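Long-range contacts in hypothetical protein BT_3535 (Bacteroides thetaiotaomicron VPI-5482, PDB 3KNY), which is of unknown function but is probably a lipoprotein, with a two-domain chain richer in beta strand than in helix: residues N21-P26 with G129-T134; R52-Y57 with N89-F94; S65-K70 with A98-T103; D151-I156 with V180-D185; S194-F199 with E207-K212. All coordinates share one frame; numbering follows the deposited sequence.

Contact 1: residues N21-P26 with G129-T134; sequences NPEYAP and GCTLYT
Polar side chains of the turn at Asn21-Tyr24 reach over to Thr131 and Thr134 on strand 124-134, and hydrogen bonds of unequal quality carry the contact. One comes from the carboxamide of Asn21, whose ND2 donates a hydrogen bond to Thr131 O at 3.0 Å. The acceptor lies in the amide plane of Asn21, while the donor stands above the carbonyl plane of Thr131. With its CG turned anti to the backbone N (chi1 -154°), the asparagine extends across the gap and holds OD1 3.2 Å from Thr134 OG1. A second backbone group of the strand is engaged by Tyr24: Thr131 N donates to its OH at 3.3 Å. That phenol oxygen also takes a weak bond from Asn96. A further weak bond joins Thr131 OG1 to Glu23 OE1 at 3.4 Å.

Van der Waals contact fills in around these bonds. Thr131 CG2 lies 3.5 Å from Asn21 OD1, and Cys130 SG is 3.9 Å from Tyr24 OH. Outside the two segments, the Tyr24 ring meets that of Phe94.

Two backbone features set the stage. Asn21-Tyr24 forms a type I beta turn, closed by Tyr24 N to Asn21 O. On the strand, Leu132 and Tyr133 form a classic beta bulge against Ile141, which lets Thr131 and Thr134 both face the turn. The chemistry implies that, while neighbouring residues of the strand bond to strand 140-149, the N-H and the C=O of Thr131 are satisfied by side chains of an irregular loop.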
# COMPACT_ATOMS: atom_id res chain seq x y z
N ASN A 21 -3.78 2.87 10.27
CA ASN A 21 -3.76 1.82 9.26
C ASN A 21 -2.71 0.89 9.82
O ASN A 21 -1.54 0.94 9.45
CB ASN A 21 -3.46 2.36 7.84
CG ASN A 21 -4.05 1.47 6.73
OD1 ASN A 21 -4.79 0.51 7.01
ND2 ASN A 21 -3.73 1.78 5.47
N PRO A 22 -3.12 0.04 10.77
CA PRO A 22 -2.19 -0.69 11.64
C PRO A 22 -1.26 -1.67 10.92
O PRO A 22 -0.20 -1.98 11.47
CB PRO A 22 -3.11 -1.42 12.62
CG PRO A 22 -4.39 -1.62 11.86
CD PRO A 22 -4.51 -0.44 10.92
N GLU A 23 -1.62 -2.12 9.72
CA GLU A 23 -0.77 -3.06 8.97
C GLU A 23 0.47 -2.38 8.34
O GLU A 23 1.33 -3.07 7.80
CB GLU A 23 -1.60 -3.85 7.92
CG GLU A 23 -2.03 -3.09 6.60
CD GLU A 23 -3.00 -3.92 5.68
OE1 GLU A 23 -4.08 -4.31 6.18
OE2 GLU A 23 -2.70 -4.16 4.46
N TYR A 24 0.56 -1.05 8.45
CA TYR A 24 1.63 -0.25 7.86
C TYR A 24 2.49 0.51 8.90
O TYR A 24 1.97 1.07 9.86
CB TYR A 24 1.03 0.78 6.87
CG TYR A 24 0.34 0.14 5.67
CD1 TYR A 24 1.05 -0.18 4.51
CD2 TYR A 24 -1.01 -0.14 5.69
CE1 TYR A 24 0.44 -0.78 3.43
CE2 TYR A 24 -1.64 -0.73 4.60
CZ TYR A 24 -0.91 -1.06 3.49
OH TYR A 24 -1.55 -1.66 2.44
N ALA A 25 3.80 0.55 8.67
CA ALA A 25 4.74 1.25 9.56
C ALA A 25 4.70 2.76 9.31
O ALA A 25 4.85 3.20 8.17
CB ALA A 25 6.18 0.72 9.35
N PRO A 26 4.51 3.56 10.37
CA PRO A 26 4.57 5.03 10.25
C PRO A 26 5.90 5.48 9.71
O PRO A 26 6.91 4.81 9.95
CB PRO A 26 4.47 5.51 11.71
CG PRO A 26 3.92 4.36 12.50
CD PRO A 26 4.18 3.11 11.74
N GLY A 129 -3.07 -6.65 -3.42
CA GLY A 129 -4.12 -5.85 -2.85
C GLY A 129 -3.52 -4.89 -1.87
O GLY A 129 -2.34 -4.89 -1.63
N CYS A 130 -4.36 -4.10 -1.25
CA CYS A 130 -3.86 -2.91 -0.62
C CYS A 130 -4.93 -2.21 0.22
O CYS A 130 -6.00 -1.94 -0.29
CB CYS A 130 -3.49 -2.04 -1.78
SG CYS A 130 -2.71 -0.79 -1.21
N THR A 131 -4.67 -1.92 1.48
CA THR A 131 -5.71 -1.28 2.28
C THR A 131 -5.44 0.19 2.23
O THR A 131 -4.44 0.64 2.76
CB THR A 131 -5.73 -1.76 3.71
OG1 THR A 131 -6.07 -3.14 3.70
CG2 THR A 131 -6.76 -0.99 4.52
N LEU A 132 -6.34 0.92 1.58
CA LEU A 132 -6.13 2.34 1.36
C LEU A 132 -6.54 3.16 2.56
O LEU A 132 -6.01 4.24 2.76
CB LEU A 132 -6.90 2.84 0.14
CG LEU A 132 -6.38 2.35 -1.21
CD1 LEU A 132 -7.29 2.91 -2.30
CD2 LEU A 132 -4.92 2.79 -1.40
N TYR A 133 -7.49 2.64 3.35
CA TYR A 133 -8.02 3.42 4.46
C TYR A 133 -8.77 2.53 5.42
O TYR A 133 -9.39 1.56 5.00
CB TYR A 133 -8.93 4.54 3.94
CG TYR A 133 -9.75 5.22 5.00
CD1 TYR A 133 -9.19 6.14 5.84
CD2 TYR A 133 -11.09 4.90 5.19
CE1 TYR A 133 -9.94 6.76 6.83
CE2 TYR A 133 -11.85 5.51 6.17
CZ TYR A 133 -11.26 6.44 6.99
OH TYR A 133 -11.99 7.04 7.98
N THR A 134 -8.69 2.86 6.71
CA THR A 134 -9.43 2.12 7.76
C THR A 134 -9.97 3.10 8.75
O THR A 134 -9.22 3.81 9.37
CB THR A 134 -8.55 1.13 8.52
OG1 THR A 134 -7.94 0.22 7.59
CG2 THR A 134 -9.39 0.36 9.47

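Contact 2: residues R52-Y57 with N89-F94; sequences RYEINY and NKYEGF
Rotation about chi1 to -63° sets CG of Tyr53 anti to its own carbonyl carbon, and the bend of Glu92 at chi2 (-83°) folds that side chain along the tyrosine, so the two run side by side in the same direction. Glu92 CB sits over the ring face, a CH-pi contact 3.8 Å from the centroid of the Tyr53 ring. Further out, Glu92 OE1 lies 2.9 Å from Tyr53 OH; the carboxylate also makes a salt bridge with Lys186.

Backbone bonds join the neighbouring main chains: Glu54 N donates to Gly93 O at 3.0 Å and, just ahead of the strands, Glu92 N to Arg52 O at 2.9 Å. The first belongs to the parallel pairing of strands 53-55 and 93-97 in a beta-alpha-beta unit whose connection is helix 66-84, against which Tyr53 and Arg52 also rest.

On the sheet face that bears Glu54 and Phe94, Tyr91 OH donates to Glu54 OE1 at 2.7 Å, arriving from above the carboxylate plane. Ring and carboxylate stand nearly perpendicular, 80° apart. The other carboxylate oxygen, OE2, accepts from Met15 N, so both oxygens of this buried acid are engaged. Arg52 lays its CD 3.3 Å from Lys90 O, while its NE bonds to Ile88 O and the guanidinium has Asn89 O over one face.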
# COMPACT_ATOMS: atom_id res chain seq x y z
N ARG A 52 9.54 8.09 3.08
CA ARG A 52 8.56 8.51 2.05
C ARG A 52 7.33 7.62 1.95
O ARG A 52 6.32 8.06 1.41
CB ARG A 52 9.20 8.53 0.67
CG ARG A 52 10.35 9.47 0.54
CD ARG A 52 9.88 10.90 0.49
NE ARG A 52 11.03 11.76 0.26
CZ ARG A 52 11.87 12.15 1.20
NH1 ARG A 52 11.67 11.79 2.47
NH2 ARG A 52 12.91 12.91 0.87
N TYR A 53 7.43 6.39 2.44
CA TYR A 53 6.36 5.41 2.31
C TYR A 53 6.03 4.82 3.67
O TYR A 53 6.93 4.64 4.51
CB TYR A 53 6.78 4.25 1.40
CG TYR A 53 7.07 4.61 -0.02
CD1 TYR A 53 8.33 5.06 -0.42
CD2 TYR A 53 6.07 4.49 -1.00
CE1 TYR A 53 8.59 5.39 -1.75
CE2 TYR A 53 6.32 4.82 -2.33
CZ TYR A 53 7.57 5.27 -2.71
OH TYR A 53 7.79 5.58 -4.02
N GLU A 54 4.76 4.51 3.89
CA GLU A 54 4.37 3.82 5.09
C GLU A 54 4.21 2.40 4.64
O GLU A 54 3.32 2.09 3.86
CB GLU A 54 3.11 4.43 5.68
CG GLU A 54 3.44 5.79 6.32
CD GLU A 54 2.21 6.59 6.73
OE1 GLU A 54 1.19 6.56 5.98
OE2 GLU A 54 2.30 7.28 7.78
N ILE A 55 5.10 1.54 5.15
CA ILE A 55 5.38 0.23 4.57
C ILE A 55 4.78 -0.94 5.37
O ILE A 55 4.84 -0.99 6.58
CB ILE A 55 6.92 0.04 4.45
CG1 ILE A 55 7.55 1.21 3.67
CG2 ILE A 55 7.26 -1.27 3.77
CD1 ILE A 55 9.10 1.20 3.58
N ASN A 56 4.19 -1.88 4.65
CA ASN A 56 3.73 -3.12 5.24
C ASN A 56 4.81 -4.16 4.99
O ASN A 56 5.09 -4.48 3.84
CB ASN A 56 2.40 -3.57 4.65
CG ASN A 56 1.95 -4.91 5.18
OD1 ASN A 56 2.78 -5.73 5.52
ND2 ASN A 56 0.65 -5.13 5.25
N TYR A 57 5.38 -4.69 6.07
CA TYR A 57 6.49 -5.66 6.00
C TYR A 57 6.02 -7.12 6.01
O TYR A 57 6.85 -8.02 6.06
CB TYR A 57 7.51 -5.39 7.13
CG TYR A 57 8.28 -4.09 6.94
CD1 TYR A 57 9.37 -4.00 6.06
CD2 TYR A 57 7.91 -2.93 7.63
CE1 TYR A 57 10.08 -2.79 5.87
CE2 TYR A 57 8.60 -1.71 7.44
CZ TYR A 57 9.69 -1.65 6.56
OH TYR A 57 10.36 -0.45 6.39
N ASN A 89 10.77 13.63 -3.25
CA ASN A 89 10.99 14.48 -2.09
C ASN A 89 9.79 14.62 -1.10
O ASN A 89 9.93 15.25 -0.06
CB ASN A 89 11.43 15.86 -2.58
CG ASN A 89 10.34 16.57 -3.38
OD1 ASN A 89 9.43 15.94 -3.91
ND2 ASN A 89 10.42 17.90 -3.46
N LYS A 90 8.64 14.01 -1.41
CA LYS A 90 7.43 14.13 -0.57
C LYS A 90 6.82 12.79 -0.18
O LYS A 90 7.04 11.77 -0.83
CB LYS A 90 6.33 14.87 -1.33
CG LYS A 90 6.50 16.36 -1.45
CD LYS A 90 5.39 16.99 -2.33
CE LYS A 90 5.73 16.97 -3.83
NZ LYS A 90 6.90 17.86 -4.20
N TYR A 91 5.99 12.80 0.86
CA TYR A 91 5.23 11.63 1.25
C TYR A 91 4.49 11.07 0.05
O TYR A 91 3.79 11.81 -0.61
CB TYR A 91 4.19 11.98 2.30
CG TYR A 91 3.28 10.82 2.65
CD1 TYR A 91 3.75 9.75 3.41
CD2 TYR A 91 1.97 10.78 2.20
CE1 TYR A 91 2.93 8.70 3.71
CE2 TYR A 91 1.15 9.72 2.49
CZ TYR A 91 1.62 8.69 3.27
OH TYR A 91 0.79 7.63 3.57
N GLU A 92 4.63 9.77 -0.19
CA GLU A 92 4.08 9.08 -1.36
C GLU A 92 2.73 8.41 -1.08
O GLU A 92 1.76 8.61 -1.80
CB GLU A 92 5.05 7.97 -1.80
CG GLU A 92 6.23 8.46 -2.58
CD GLU A 92 5.90 8.64 -4.04
OE1 GLU A 92 5.94 7.65 -4.81
OE2 GLU A 92 5.60 9.80 -4.38
N GLY A 93 2.72 7.57 -0.04
CA GLY A 93 1.55 6.82 0.37
C GLY A 93 1.96 5.52 1.03
O GLY A 93 3.06 5.39 1.53
N PHE A 94 1.07 4.53 1.00
CA PHE A 94 1.36 3.21 1.52
C PHE A 94 2.16 2.37 0.53
O PHE A 94 2.21 2.72 -0.66
CB PHE A 94 0.07 2.52 1.87
CG PHE A 94 -0.77 3.30 2.84
CD1 PHE A 94 -0.37 3.44 4.15
CD2 PHE A 94 -1.96 3.89 2.42
CE1 PHE A 94 -1.13 4.16 5.06
CE2 PHE A 94 -2.75 4.61 3.34
CZ PHE A 94 -2.33 4.74 4.66

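Contact 3: residues S65-K70 with A98-T103; sequences SEKRKK and ADEDGT
Hydrogen bonds to the carboxylate of Glu100 join it to Ser65 through both of its oxygens. Ser65 N donates to OE1 of Glu100 at 3.0 Å in a nearly straight bond (165°), meeting it on the syn side. Ser65 OG donates to Glu100 OE2; the modelled separation is very short and not to be read literally at this resolution. The same hydroxyl accepts from Arg68 N at 3.0 Å, which uses its oxygen in both roles. A chi1 of 87° places OG between the backbone N and carbonyl carbon of Ser65, where it can serve both partners.

A third bond across the contact comes from Arg68, whose NH2 reaches Ala98 O at 2.8 Å from above the carbonyl plane. The guanidinium is also tied to Glu71 by a salt bridge and to Pro218 O, close to the chain's end.

Van der Waals contact accompanies these bonds. Arg68 and Glu100 run alongside each other, head to tail, with Arg68 CB 3.4 Å from Glu100 CD.

Electrostatically, the N-terminal end of helix 66-84 would probably stabilise the carboxylate, with Lys67 as a nearby opposite charge.

The arrangement is that of a serine N-cap on helix 66-84, in which the backbone N-H that a capping box would satisfy from within the helix is instead taken by Glu100, from the loop after strand 93-97.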
# COMPACT_ATOMS: atom_id res chain seq x y z
N SER A 65 12.34 -16.37 -2.62
CA SER A 65 13.46 -16.88 -3.43
C SER A 65 14.50 -15.79 -3.68
O SER A 65 14.25 -14.61 -3.44
CB SER A 65 12.98 -17.40 -4.77
OG SER A 65 12.91 -16.37 -5.73
N GLU A 66 15.66 -16.21 -4.17
CA GLU A 66 16.74 -15.27 -4.49
C GLU A 66 16.34 -14.43 -5.70
O GLU A 66 16.59 -13.23 -5.71
CB GLU A 66 18.08 -16.00 -4.72
CG GLU A 66 18.63 -16.75 -3.48
CD GLU A 66 18.67 -15.89 -2.20
OE1 GLU A 66 19.15 -14.73 -2.24
OE2 GLU A 66 18.24 -16.38 -1.13
N LYS A 67 15.70 -15.05 -6.70
CA LYS A 67 15.19 -14.30 -7.85
C LYS A 67 14.29 -13.14 -7.37
O LYS A 67 14.40 -12.02 -7.85
CB LYS A 67 14.38 -15.21 -8.80
CG LYS A 67 14.00 -14.55 -10.14
CD LYS A 67 12.65 -15.05 -10.71
CE LYS A 67 11.46 -14.52 -9.88
NZ LYS A 67 10.12 -14.66 -10.53
N ARG A 68 13.43 -13.45 -6.40
CA ARG A 68 12.50 -12.48 -5.84
C ARG A 68 13.21 -11.42 -5.03
O ARG A 68 12.96 -10.23 -5.22
CB ARG A 68 11.44 -13.18 -4.98
CG ARG A 68 10.39 -12.25 -4.40
CD ARG A 68 9.63 -11.48 -5.47
NE ARG A 68 8.60 -10.58 -4.92
CZ ARG A 68 7.91 -9.69 -5.65
NH1 ARG A 68 8.13 -9.58 -6.95
NH2 ARG A 68 6.99 -8.91 -5.08
N LYS A 69 14.10 -11.82 -4.12
CA LYS A 69 14.89 -10.84 -3.36
C LYS A 69 15.55 -9.82 -4.29
O LYS A 69 15.61 -8.64 -3.97
CB LYS A 69 16.00 -11.49 -2.54
CG LYS A 69 15.60 -12.10 -1.22
CD LYS A 69 16.84 -12.28 -0.34
CE LYS A 69 16.80 -13.59 0.42
NZ LYS A 69 15.48 -13.78 1.10
N LYS A 70 16.08 -10.30 -5.42
CA LYS A 70 16.72 -9.41 -6.38
C LYS A 70 15.69 -8.40 -6.86
O LYS A 70 15.94 -7.20 -6.84
CB LYS A 70 17.31 -10.16 -7.56
CG LYS A 70 18.24 -9.29 -8.40
CD LYS A 70 18.88 -10.06 -9.55
CE LYS A 70 20.17 -9.39 -10.01
NZ LYS A 70 20.00 -7.91 -10.12
N ALA A 98 4.20 -7.54 -2.91
CA ALA A 98 3.40 -8.69 -3.30
C ALA A 98 4.19 -9.97 -3.03
O ALA A 98 5.43 -9.96 -2.99
CB ALA A 98 3.02 -8.62 -4.75
N ASP A 99 3.46 -11.06 -2.84
CA ASP A 99 4.08 -12.37 -2.67
C ASP A 99 4.66 -12.85 -3.99
O ASP A 99 4.43 -12.25 -5.05
CB ASP A 99 3.05 -13.38 -2.18
CG ASP A 99 2.69 -13.20 -0.72
OD1 ASP A 99 3.60 -13.12 0.13
OD2 ASP A 99 1.48 -13.16 -0.43
N GLU A 100 5.42 -13.94 -3.93
CA GLU A 100 5.97 -14.56 -5.13
C GLU A 100 4.88 -15.41 -5.81
O GLU A 100 4.99 -15.68 -7.01
CB GLU A 100 7.24 -15.37 -4.79
CG GLU A 100 8.32 -15.40 -5.90
CD GLU A 100 9.66 -16.03 -5.45
OE1 GLU A 100 9.87 -16.26 -4.24
OE2 GLU A 100 10.52 -16.28 -6.32
N ASP A 101 3.83 -15.80 -5.06
CA ASP A 101 2.70 -16.59 -5.61
C ASP A 101 2.35 -16.10 -7.01
O ASP A 101 2.07 -14.93 -7.19
CB ASP A 101 1.44 -16.61 -4.67
CG ASP A 101 0.88 -15.20 -4.33
OD1 ASP A 101 0.57 -14.38 -5.23
OD2 ASP A 101 0.67 -14.92 -3.13
N GLY A 102 2.42 -16.97 -8.01
CA GLY A 102 2.26 -16.56 -9.41
C GLY A 102 1.06 -17.19 -10.12
O GLY A 102 -0.07 -17.05 -9.64
N THR A 103 1.35 -17.85 -11.25
CA THR A 103 0.42 -18.61 -12.15
C THR A 103 0.92 -18.50 -13.59
O THR A 103 1.67 -17.57 -13.92
CB THR A 103 -1.11 -18.18 -12.10
OG1 THR A 103 -1.78 -18.86 -11.04
CG2 THR A 103 -1.82 -18.55 -13.41

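Contact 4: residues D151-I156 with V180-D185; sequences DDDVTI and VSYDKD
A sheet-to-sheet packing contact at the protein surface brings Val154 and Ile156, on an outermost strand of the three-stranded antiparallel sheet, against Tyr182 and Val180 of the mixed sheet. The touching parts run in nearly opposite directions, 176° apart, but Val154 CA and Tyr182 CA are 6.8 Å from each other, and side chains rather than backbone bonds make the join.

Its centre is a CH-pi contact. Val154 CB stands almost on the ring normal, 3.6 Å from the centroid of the Tyr182 ring, and Val154 CG2 spreads toward CE1 of that ring at 3.7 Å. The tyrosine comes beneath the valine because its CG is anti to the backbone N (chi1 175°), which carries the ring across the gap. A smaller apolar pair follows, Ile156 CG1 touching Val180 CG1 at 4.1 Å. At the other end Asp153 OD1 lies 3.7 Å from Lys184 CE, while Lys184 NZ stays 4.5 Å from Asp153 OD2, too far for a salt bridge.

With an alanine at Tyr182, the ring face would be gone and Val154 would probably be left without its main partner across the contact, opening a gap between the sheets.

Around these residues, strand 140-149 flanks Val154 and Ile156 through Tyr147, Ile189 of strand 188-201 touches both Ile156 and Val180, and Pro218 borders Val154 and Tyr182.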
# COMPACT_ATOMS: atom_id res chain seq x y z
N ASP A 151 9.76 -9.84 -17.68
CA ASP A 151 11.12 -9.28 -17.56
C ASP A 151 11.06 -7.74 -17.64
O ASP A 151 11.54 -7.03 -16.76
CB ASP A 151 12.06 -9.86 -18.66
N ASP A 152 10.37 -7.27 -18.67
CA ASP A 152 10.32 -5.84 -19.01
C ASP A 152 9.16 -5.10 -18.37
O ASP A 152 9.38 -4.13 -17.65
CB ASP A 152 10.23 -5.67 -20.54
CG ASP A 152 9.57 -6.86 -21.23
OD1 ASP A 152 10.25 -7.91 -21.36
OD2 ASP A 152 8.38 -6.75 -21.62
N ASP A 153 7.95 -5.57 -18.63
CA ASP A 153 6.76 -4.80 -18.32
C ASP A 153 5.78 -5.46 -17.35
O ASP A 153 5.78 -6.68 -17.18
CB ASP A 153 6.05 -4.49 -19.65
CG ASP A 153 5.16 -3.25 -19.57
OD1 ASP A 153 5.23 -2.49 -18.58
OD2 ASP A 153 4.39 -3.05 -20.52
N VAL A 154 4.97 -4.61 -16.71
CA VAL A 154 3.84 -5.04 -15.88
C VAL A 154 2.53 -4.49 -16.45
O VAL A 154 2.41 -3.28 -16.62
CB VAL A 154 3.96 -4.50 -14.47
CG1 VAL A 154 2.65 -4.74 -13.70
CG2 VAL A 154 5.16 -5.13 -13.79
N THR A 155 1.57 -5.37 -16.71
CA THR A 155 0.29 -4.96 -17.29
C THR A 155 -0.96 -5.36 -16.47
O THR A 155 -1.16 -6.55 -16.18
CB THR A 155 0.17 -5.46 -18.73
OG1 THR A 155 0.17 -6.90 -18.79
CG2 THR A 155 1.30 -4.84 -19.57
N ILE A 156 -1.80 -4.35 -16.17
CA ILE A 156 -2.99 -4.49 -15.33
C ILE A 156 -4.17 -5.07 -16.10
O ILE A 156 -4.64 -4.49 -17.06
CB ILE A 156 -3.44 -3.14 -14.74
CG1 ILE A 156 -2.29 -2.41 -14.04
CG2 ILE A 156 -4.64 -3.37 -13.79
CD1 ILE A 156 -1.69 -3.16 -12.89
N VAL A 180 -5.77 2.98 -11.27
CA VAL A 180 -4.66 2.04 -11.15
C VAL A 180 -3.77 2.21 -12.35
O VAL A 180 -4.22 2.38 -13.48
CB VAL A 180 -5.12 0.60 -11.06
CG1 VAL A 180 -3.92 -0.31 -10.86
CG2 VAL A 180 -6.06 0.42 -9.88
N SER A 181 -2.48 2.20 -12.12
CA SER A 181 -1.55 2.31 -13.20
C SER A 181 -0.20 1.76 -12.76
O SER A 181 0.03 1.56 -11.57
CB SER A 181 -1.42 3.75 -13.59
OG SER A 181 -0.57 4.37 -12.66
N TYR A 182 0.67 1.49 -13.72
CA TYR A 182 2.02 1.05 -13.41
C TYR A 182 3.00 2.18 -13.73
O TYR A 182 3.03 2.68 -14.84
CB TYR A 182 2.34 -0.21 -14.19
CG TYR A 182 3.75 -0.68 -14.03
CD1 TYR A 182 4.23 -1.13 -12.82
CD2 TYR A 182 4.62 -0.71 -15.13
CE1 TYR A 182 5.53 -1.58 -12.68
CE2 TYR A 182 5.91 -1.15 -15.01
CZ TYR A 182 6.36 -1.59 -13.79
OH TYR A 182 7.66 -2.01 -13.67
N ASP A 183 3.78 2.61 -12.72
CA ASP A 183 4.78 3.66 -12.89
C ASP A 183 6.08 3.04 -13.36
O ASP A 183 6.74 2.34 -12.59
CB ASP A 183 5.00 4.41 -11.59
CG ASP A 183 6.01 5.52 -11.72
OD1 ASP A 183 7.03 5.34 -12.44
OD2 ASP A 183 5.80 6.57 -11.10
N LYS A 184 6.47 3.32 -14.59
CA LYS A 184 7.64 2.63 -15.17
C LYS A 184 8.97 3.11 -14.60
O LYS A 184 9.95 2.38 -14.65
CB LYS A 184 7.61 2.70 -16.70
CG LYS A 184 6.45 1.92 -17.31
CD LYS A 184 6.34 2.15 -18.83
CE LYS A 184 5.51 1.05 -19.52
NZ LYS A 184 5.35 1.27 -20.99
N ASP A 185 9.01 4.32 -14.04
CA ASP A 185 10.24 4.79 -13.37
C ASP A 185 10.45 4.11 -12.02
O ASP A 185 11.50 3.51 -11.78
CB ASP A 185 10.19 6.30 -13.12
CG ASP A 185 9.99 7.08 -14.36
OD1 ASP A 185 10.59 6.71 -15.39
OD2 ASP A 185 9.23 8.07 -14.30

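Contact 5: residues S194-F199 with E207-K212; sequences SGTLSF and EVTVQK
Glu207 and Ser198 face each other near the closed end of a beta hairpin, formed by strands 188-201 and 204-217 and belonging to the mixed sheet. The glutamate can be followed outward along its length. Its CB lies 4.1 Å from Leu197 O and also brushes the methyl of Thr196. CG comes next, 3.6 Å from Ser198 OG. Beyond it the extended chain carries the carboxylate past both neighbours: OE2 passes 3.6 Å from Ser198 OG, and OE1 lies 4.1 Å from Thr196 CG2.

Backbone bonds set this register. Leu197 and Val208 form a hydrogen-bonded antiparallel pair, with Leu197 N donating to Val208 O at 2.7 Å and Val208 N returning a bond to Leu197 O at 2.8 Å. Gly195 and Val210 repeat the pattern at the point where the first strand turns a corner. The non-hydrogen-bonded pairs alternate with these, and their side chains share the face with Glu207. On the other face, Leu197, Val208 and Val210 all pack on Tyr133 of strand 124-134, so this part of the hairpin is polar on one side and apolar on the other.

Farther along, Gln211 lies beside Ser194, its CG 3.6 Å from Ser194 OG, and its side chain also touches Trp9. A glycine in place of Gln211 would probably uncover Ser194 and take away a side-chain neighbour of Trp9.

Midway along the polar face, the hydroxyls of the cross-strand threonines approach without touching closely, Thr196 OG1 being 3.9 Å from Thr209 OG1.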
# COMPACT_ATOMS: atom_id res chain seq x y z
N SER A 194 -10.62 8.32 -4.66
CA SER A 194 -11.09 9.64 -4.35
C SER A 194 -12.62 9.58 -4.41
O SER A 194 -13.19 9.50 -5.47
CB SER A 194 -10.55 10.62 -5.38
OG SER A 194 -11.01 11.92 -5.07
N GLY A 195 -13.25 9.59 -3.25
CA GLY A 195 -14.68 9.34 -3.14
C GLY A 195 -15.20 9.46 -1.71
O GLY A 195 -14.54 10.03 -0.84
N THR A 196 -16.40 8.94 -1.47
CA THR A 196 -17.05 9.06 -0.19
C THR A 196 -17.37 7.69 0.33
O THR A 196 -17.98 6.87 -0.35
CB THR A 196 -18.33 9.92 -0.30
OG1 THR A 196 -17.93 11.23 -0.68
CG2 THR A 196 -19.03 10.06 1.07
N LEU A 197 -16.93 7.43 1.56
CA LEU A 197 -17.27 6.20 2.27
C LEU A 197 -18.44 6.55 3.15
O LEU A 197 -18.38 7.55 3.85
CB LEU A 197 -16.10 5.72 3.13
CG LEU A 197 -16.27 4.52 4.07
CD1 LEU A 197 -16.53 3.20 3.29
CD2 LEU A 197 -15.02 4.42 5.02
N SER A 198 -19.51 5.76 3.08
CA SER A 198 -20.68 5.97 3.94
C SER A 198 -20.91 4.71 4.70
O SER A 198 -20.78 3.64 4.13
CB SER A 198 -21.94 6.26 3.12
OG SER A 198 -21.78 7.46 2.41
N PHE A 199 -21.25 4.84 5.98
CA PHE A 199 -21.63 3.69 6.80
C PHE A 199 -22.45 4.10 8.00
O PHE A 199 -22.48 5.26 8.41
CB PHE A 199 -20.41 2.85 7.22
CG PHE A 199 -19.43 3.57 8.13
CD1 PHE A 199 -19.55 3.49 9.50
CD2 PHE A 199 -18.36 4.25 7.62
CE1 PHE A 199 -18.64 4.13 10.34
CE2 PHE A 199 -17.45 4.90 8.46
CZ PHE A 199 -17.59 4.83 9.82
N GLU A 207 -20.14 9.85 7.00
CA GLU A 207 -19.62 10.00 5.65
C GLU A 207 -18.23 10.55 5.69
O GLU A 207 -18.00 11.56 6.33
CB GLU A 207 -20.49 10.93 4.84
CG GLU A 207 -21.86 10.35 4.54
CD GLU A 207 -22.58 11.05 3.41
OE1 GLU A 207 -22.07 12.08 2.85
OE2 GLU A 207 -23.66 10.51 3.09
N VAL A 208 -17.31 9.89 4.99
CA VAL A 208 -15.92 10.33 4.98
C VAL A 208 -15.47 10.45 3.54
O VAL A 208 -15.65 9.51 2.76
CB VAL A 208 -15.00 9.33 5.73
CG1 VAL A 208 -13.59 9.87 5.85
CG2 VAL A 208 -15.56 9.04 7.08
N THR A 209 -14.92 11.60 3.19
CA THR A 209 -14.34 11.81 1.87
C THR A 209 -12.94 11.29 2.03
O THR A 209 -12.27 11.68 2.97
CB THR A 209 -14.37 13.28 1.44
OG1 THR A 209 -15.73 13.67 1.33
CG2 THR A 209 -13.74 13.46 0.09
N VAL A 210 -12.54 10.36 1.16
CA VAL A 210 -11.26 9.70 1.26
C VAL A 210 -10.44 9.84 -0.01
O VAL A 210 -10.88 9.47 -1.08
CB VAL A 210 -11.42 8.23 1.54
CG1 VAL A 210 -10.05 7.55 1.60
CG2 VAL A 210 -12.23 8.03 2.85
N GLN A 211 -9.23 10.38 0.11
CA GLN A 211 -8.32 10.48 -1.03
C GLN A 211 -7.00 9.85 -0.60
O GLN A 211 -6.27 10.46 0.18
CB GLN A 211 -8.13 11.93 -1.41
CG GLN A 211 -9.37 12.61 -1.89
CD GLN A 211 -9.15 14.10 -2.15
OE1 GLN A 211 -9.17 14.90 -1.25
NE2 GLN A 211 -8.96 14.45 -3.37
N LYS A 212 -6.70 8.65 -1.09
CA LYS A 212 -5.50 7.91 -0.69
C LYS A 212 -4.82 7.17 -1.83
O LYS A 212 -5.46 6.87 -2.82
CB LYS A 212 -5.84 6.89 0.42
CG LYS A 212 -6.34 7.56 1.67
CD LYS A 212 -5.55 7.20 2.88
CE LYS A 212 -5.22 8.43 3.65
NZ LYS A 212 -4.42 8.16 4.85

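Contacts 2 and 3 both lie inside the chain loop closed by contact 1, and their segments alternate because strand 53-55, helix 66-84 and strand 93-97 follow one another; contacts 4 and 5 come later, in series. Contact 1 is the meeting place: its centre is about 11 Å from that of contact 2, where Ala25 and Ile55 probably share a hydrogen bond, and about 15 Å from that of contact 5, where Tyr133 packs on the hairpin. The mixed sheet runs through contacts 2, 4 and 5, while strand 124-134 and strand 154-164 bring the three-stranded sheet to contacts 1 and 4. Contacts 3 and 5, centres about 34 Å apart, lie on opposite sides of the chain's centre, so the set reaches across much of the fold.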